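Local structure of alpha-acetolactate decarboxylase (Bacillus subtilis subsp. subtilis str. 168, 5XNE) at residues Leu13-Asp19 / Lys131-Met136; Asn165-Val169 / Phe225-Ile229. The protein catalyses the decarboxylation of (2S)-2-acetolactate to (R)-acetoin, a step on the route from pyruvate to butane-2,3-diol. All coordinates share one frame; numbering follows the deposited sequence.

Contact 1: Leu13-Asp19 / Lys131-Met136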
loop_
_atom_site.group_PDB
_atom_site.type_symbol
_atom_site.label_atom_id
_atom_site.label_comp_id
_atom_site.label_asym_id
_atom_site.label_seq_id
_atom_site.Cartn_x
_atom_site.Cartn_y
_atom_site.Cartn_z
ATOM N N LEU B 13 -14.393 -0.476 -0.090
ATOM C CA LEU B 13 -15.522 0.406 -0.310
ATOM C C LEU B 13 -16.277 0.022 -1.597
ATOM O O LEU B 13 -17.512 -0.032 -1.606
ATOM C CB LEU B 13 -15.050 1.866 -0.364
ATOM C CG LEU B 13 -15.987 2.948 0.158
ATOM C CD1 LEU B 13 -16.312 2.786 1.647
ATOM C CD2 LEU B 13 -15.403 4.325 -0.145
ATOM N N LEU B 14 -15.542 -0.284 -2.666
ATOM C CA LEU B 14 -16.164 -0.703 -3.921
ATOM C C LEU B 14 -17.079 -1.902 -3.707
ATOM O O LEU B 14 -18.150 -1.980 -4.310
ATOM C CB LEU B 14 -15.106 -1.051 -4.967
ATOM C CG LEU B 14 -14.299 0.068 -5.617
ATOM C CD1 LEU B 14 -13.350 -0.537 -6.655
ATOM C CD2 LEU B 14 -15.213 1.117 -6.247
ATOM N N ASP B 15 -16.657 -2.814 -2.830
ATOM C CA ASP B 15 -17.397 -4.050 -2.568
ATOM C C ASP B 15 -18.594 -3.837 -1.630
ATOM O O ASP B 15 -19.283 -4.789 -1.264
ATOM C CB ASP B 15 -16.461 -5.111 -1.979
ATOM C CG ASP B 15 -17.096 -6.502 -1.942
ATOM O OD1 ASP B 15 -17.692 -6.909 -2.961
ATOM O OD2 ASP B 15 -17.016 -7.174 -0.894
ATOM N N GLY B 16 -18.840 -2.593 -1.230
ATOM C CA GLY B 16 -20.015 -2.288 -0.434
ATOM C C GLY B 16 -19.813 -2.462 1.057
ATOM O O GLY B 16 -20.773 -2.562 1.821
ATOM N N VAL B 17 -18.560 -2.489 1.487
ATOM C CA VAL B 17 -18.264 -2.537 2.907
ATOM C C VAL B 17 -18.271 -1.099 3.399
ATOM O O VAL B 17 -17.260 -0.402 3.342
ATOM C CB VAL B 17 -16.923 -3.219 3.188
ATOM C CG1 VAL B 17 -16.581 -3.174 4.665
ATOM C CG2 VAL B 17 -16.971 -4.667 2.698
ATOM N N TYR B 18 -19.426 -0.646 3.857
ATOM C CA TYR B 18 -19.564 0.759 4.244
ATOM C C TYR B 18 -19.465 0.990 5.741
ATOM O O TYR B 18 -19.530 2.130 6.189
ATOM C CB TYR B 18 -20.890 1.324 3.733
ATOM C CG TYR B 18 -21.054 1.226 2.237
ATOM C CD1 TYR B 18 -19.967 1.391 1.383
ATOM C CD2 TYR B 18 -22.293 0.945 1.670
ATOM C CE1 TYR B 18 -20.114 1.294 -0.003
ATOM C CE2 TYR B 18 -22.447 0.846 0.296
ATOM C CZ TYR B 18 -21.360 1.013 -0.536
ATOM O OH TYR B 18 -21.512 0.909 -1.896
ATOM N N ASP B 19 -19.305 -0.075 6.514
ATOM C CA ASP B 19 -19.215 0.052 7.967
ATOM C C ASP B 19 -17.812 -0.320 8.430
ATOM O O ASP B 19 -17.423 -1.481 8.331
ATOM C CB ASP B 19 -20.249 -0.847 8.660
ATOM C CG ASP B 19 -21.687 -0.367 8.476
ATOM O OD1 ASP B 19 -21.940 0.586 7.710
ATOM O OD2 ASP B 19 -22.568 -0.968 9.112
ATOM N N LYS B 131 -28.846 -1.240 4.752
ATOM C CA LYS B 131 -28.512 -2.642 4.521
ATOM C C LYS B 131 -29.714 -3.376 3.907
ATOM O O LYS B 131 -30.855 -3.016 4.179
ATOM C CB LYS B 131 -28.070 -3.309 5.831
ATOM C CG LYS B 131 -26.683 -2.832 6.308
ATOM C CD LYS B 131 -26.500 -3.018 7.798
ATOM C CE LYS B 131 -25.051 -2.811 8.189
ATOM N NZ LYS B 131 -24.207 -3.957 7.729
ATOM N N PRO B 132 -29.458 -4.379 3.055
ATOM C CA PRO B 132 -28.139 -4.838 2.619
ATOM C C PRO B 132 -27.517 -3.869 1.630
ATOM O O PRO B 132 -28.192 -3.359 0.737
ATOM C CB PRO B 132 -28.434 -6.183 1.954
ATOM C CG PRO B 132 -29.818 -6.032 1.445
ATOM C CD PRO B 132 -30.540 -5.167 2.431
ATOM N N TYR B 133 -26.232 -3.617 1.815
ATOM C CA TYR B 133 -25.523 -2.659 0.983
ATOM C C TYR B 133 -25.343 -3.171 -0.445
ATOM O O TYR B 133 -25.218 -4.377 -0.679
ATOM C CB TYR B 133 -24.158 -2.348 1.602
ATOM C CG TYR B 133 -24.206 -1.604 2.919
ATOM C CD1 TYR B 133 -25.219 -0.693 3.205
ATOM C CD2 TYR B 133 -23.224 -1.814 3.885
ATOM C CE1 TYR B 133 -25.252 -0.003 4.409
ATOM C CE2 TYR B 133 -23.247 -1.134 5.092
ATOM C CZ TYR B 133 -24.250 -0.224 5.351
ATOM O OH TYR B 133 -24.252 0.460 6.548
ATOM N N VAL B 134 -25.335 -2.240 -1.392
ATOM C CA VAL B 134 -24.996 -2.530 -2.780
ATOM C C VAL B 134 -23.570 -2.062 -3.084
ATOM O O VAL B 134 -23.011 -1.255 -2.328
ATOM C CB VAL B 134 -26.001 -1.863 -3.742
ATOM C CG1 VAL B 134 -27.416 -2.314 -3.389
ATOM C CG2 VAL B 134 -25.896 -0.340 -3.689
ATOM N N PRO B 135 -22.962 -2.568 -4.173
ATOM C CA PRO B 135 -21.609 -2.113 -4.516
ATOM C C PRO B 135 -21.584 -0.616 -4.802
ATOM O O PRO B 135 -22.617 -0.028 -5.160
ATOM C CB PRO B 135 -21.267 -2.917 -5.774
ATOM C CG PRO B 135 -22.153 -4.118 -5.703
ATOM C CD PRO B 135 -23.424 -3.632 -5.080
ATOM N N MET B 136 -20.418 -0.002 -4.647
ATOM C CA MET B 136 -20.344 1.453 -4.734
ATOM C C MET B 136 -20.717 1.999 -6.108
ATOM O O MET B 136 -21.262 3.092 -6.194
ATOM C CB MET B 136 -18.951 1.946 -4.351
ATOM C CG MET B 136 -18.938 3.432 -4.070
ATOM S SD MET B 136 -17.347 3.980 -3.436
ATOM C CE MET B 136 -17.626 5.763 -3.383
#
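Two tyrosines, Tyr18 and Tyr133, slide past each other in a loop-to-loop contact where the end of helix 10-14 meets the linker running into helix 136-139. Tyr18 CD2 sits 3.4 Å from Tyr133 CG, over one face of that ring, and Lys131 CG covers the opposite face. With the planes 51° apart the pair is neither stacked nor edge-to-face; Tyr18 CB adds a CH-pi contact over the same ring. At the far end of this ring, Tyr133 OH donates to Asp19 OD1 (2.6 Å), meeting the carboxylate on its syn side with the two planes 77° apart. Lys40 NZ is a second partner of that hydroxyl, while Asp19 OD2 makes a long salt bridge to Lys131 NZ (3.7 Å). Tyr18 OH makes a weak bond to Val134 O (2.7 Å). The backbones are tied by Met136 N giving a nearly straight bond to Leu14 O (3.0 Å). Met136 CG lies opposite its own backbone N (chi1 -165°), and the extended chain beyond carries SD to 3.8 Å from Leu13 CD2. Gly16, with positive phi, packs against Val134 O; a CB there would be tight and would also jam against the Asp15 carbonyl O. It closes helix 10-14 as a Schellman motif, and Pro135 at the N-cap position opens helix 136-139: one helix's C-terminal cap joined to the start of another.

Contact 2: Asn165-Val169 / Phe225-Ile229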
loop_
_atom_site.group_PDB
_atom_site.type_symbol
_atom_site.label_atom_id
_atom_site.label_comp_id
_atom_site.label_asym_id
_atom_site.label_seq_id
_atom_site.Cartn_x
_atom_site.Cartn_y
_atom_site.Cartn_z
ATOM N N ASN B 165 -2.942 2.555 -6.134
ATOM C CA ASN B 165 -4.326 2.568 -6.605
ATOM C C ASN B 165 -5.057 1.315 -6.131
ATOM O O ASN B 165 -4.530 0.215 -6.236
ATOM C CB ASN B 165 -4.398 2.665 -8.126
ATOM C CG ASN B 165 -5.751 3.181 -8.617
ATOM O OD1 ASN B 165 -6.379 4.053 -7.995
ATOM N ND2 ASN B 165 -6.213 2.634 -9.735
ATOM N N GLY B 166 -6.267 1.487 -5.612
ATOM C CA GLY B 166 -6.964 0.375 -4.992
ATOM C C GLY B 166 -6.858 0.370 -3.475
ATOM O O GLY B 166 -7.842 0.056 -2.803
ATOM N N ILE B 167 -5.689 0.699 -2.923
ATOM C CA ILE B 167 -5.640 1.056 -1.512
ATOM C C ILE B 167 -6.270 2.434 -1.351
ATOM O O ILE B 167 -7.265 2.598 -0.636
ATOM C CB ILE B 167 -4.216 1.046 -0.957
ATOM C CG1 ILE B 167 -3.702 -0.396 -0.906
ATOM C CG2 ILE B 167 -4.192 1.680 0.435
ATOM C CD1 ILE B 167 -2.213 -0.496 -0.606
ATOM N N ALA B 168 -5.705 3.419 -2.033
ATOM C CA ALA B 168 -6.318 4.739 -2.111
ATOM C C ALA B 168 -6.701 5.013 -3.563
ATOM O O ALA B 168 -6.779 4.087 -4.377
ATOM C CB ALA B 168 -5.373 5.798 -1.575
ATOM N N VAL B 169 -6.954 6.272 -3.893
ATOM C CA VAL B 169 -7.306 6.634 -5.252
ATOM C C VAL B 169 -6.107 7.277 -5.940
ATOM O O VAL B 169 -5.686 8.364 -5.559
ATOM C CB VAL B 169 -8.508 7.600 -5.287
ATOM C CG1 VAL B 169 -8.799 8.019 -6.723
ATOM C CG2 VAL B 169 -9.728 6.950 -4.642
ATOM N N PHE B 225 -11.013 -3.240 -10.822
ATOM C CA PHE B 225 -11.115 -2.225 -9.779
ATOM C C PHE B 225 -10.702 -0.835 -10.266
ATOM O O PHE B 225 -11.326 0.164 -9.885
ATOM C CB PHE B 225 -10.282 -2.625 -8.550
ATOM C CG PHE B 225 -8.797 -2.413 -8.708
ATOM C CD1 PHE B 225 -7.993 -3.417 -9.229
ATOM C CD2 PHE B 225 -8.203 -1.216 -8.325
ATOM C CE1 PHE B 225 -6.628 -3.235 -9.369
ATOM C CE2 PHE B 225 -6.838 -1.024 -8.468
ATOM C CZ PHE B 225 -6.047 -2.032 -8.986
ATOM N N ALA B 226 -9.686 -0.757 -11.123
ATOM C CA ALA B 226 -9.183 0.549 -11.539
ATOM C C ALA B 226 -10.248 1.322 -12.317
ATOM O O ALA B 226 -10.443 2.512 -12.079
ATOM C CB ALA B 226 -7.906 0.405 -12.358
ATOM N N LYS B 227 -10.962 0.656 -13.220
ATOM C CA LYS B 227 -12.029 1.353 -13.928
ATOM C C LYS B 227 -13.197 1.665 -12.994
ATOM O O LYS B 227 -13.888 2.667 -13.168
ATOM C CB LYS B 227 -12.526 0.544 -15.133
ATOM C CG LYS B 227 -13.748 -0.327 -14.834
ATOM C CD LYS B 227 -14.065 -1.295 -15.972
ATOM C CE LYS B 227 -12.931 -2.268 -16.202
ATOM N NZ LYS B 227 -13.213 -3.363 -17.190
ATOM N N ASP B 228 -13.420 0.810 -12.001
ATOM C CA ASP B 228 -14.542 1.022 -11.105
ATOM C C ASP B 228 -14.261 2.244 -10.236
ATOM O O ASP B 228 -15.166 3.021 -9.936
ATOM C CB ASP B 228 -14.809 -0.223 -10.258
ATOM C CG ASP B 228 -15.483 -1.338 -11.055
ATOM O OD1 ASP B 228 -15.867 -1.100 -12.219
ATOM O OD2 ASP B 228 -15.646 -2.448 -10.511
ATOM N N ILE B 229 -13.000 2.426 -9.867
ATOM C CA ILE B 229 -12.602 3.626 -9.132
ATOM C C ILE B 229 -12.772 4.869 -10.015
ATOM O O ILE B 229 -13.276 5.897 -9.556
ATOM C CB ILE B 229 -11.148 3.513 -8.613
ATOM C CG1 ILE B 229 -11.089 2.515 -7.456
ATOM C CG2 ILE B 229 -10.617 4.880 -8.152
ATOM C CD1 ILE B 229 -9.691 2.238 -6.927
HETATM O O HOH W 1 -8.354 4.133 -11.259
#
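Asn165 O and Gly166 CA rest obliquely against the ring of Phe225, whose CE2 comes 3.4 Å from Asn165 O and 3.7 Å from Gly166 CA. Gly166, at positive phi, has no side chain to collide with that ring carbon. Beside it, Ile229 CD1 reaches Gly166 N at 3.7 Å, and its other branch, CG2, packs 3.9 Å from Val169 CG1 as the two side chains run past each other in opposite directions. Phe225 CG lies between its own N and carbonyl carbon (chi1 77°), which sets CE2 beside the Asn165 carbonyl. Replacing Phe225 with an alanine would probably open a gap beside Gly166 and the Asn165 carbonyl and leave Asn165 ND2 without CE2 as a neighbour. The Asn165 amide is turned 47° from the ring; its ND2 lies 3.8 Å from Ala226 CB and gives a hydrogen to a water (3.0 Å), which donates in turn to Ala226 O (2.8 Å) and so bridges loop and helix. Further out, Asn165 OD1 accepts from Ser170 N and Gly166 N bonds to Ala168 O within the loop, while backbone bonds tie Gly166 to Thr11 and Ile167 to Met10. This is plain packing of helix 225-232 on the loop between strands 151-160 and 171-178, the second of which carries the zinc ligands His173 and His175.

Helix 225-232 is what brings the two contacts together. Leu14, whose carbonyl takes the backbone bond of contact 1, turns CD1 onto this helix, 3.9 Å from Ile229 CG1 and equally close to Phe225 O and Asp228 CB, so Ile229 touches helix 10-14 as well as the 165-169 loop. Thr232, one turn on, touches both Leu14 and Met136. The centres of the contacts are about 15 Å apart, and each has one side chain about 7 Å from the zinc ion held by His173, His175 and His186: Met136 in contact 1 and Val169 in contact 2. Neither segment pair contains a zinc ligand, and each comes near the site through that one side chain.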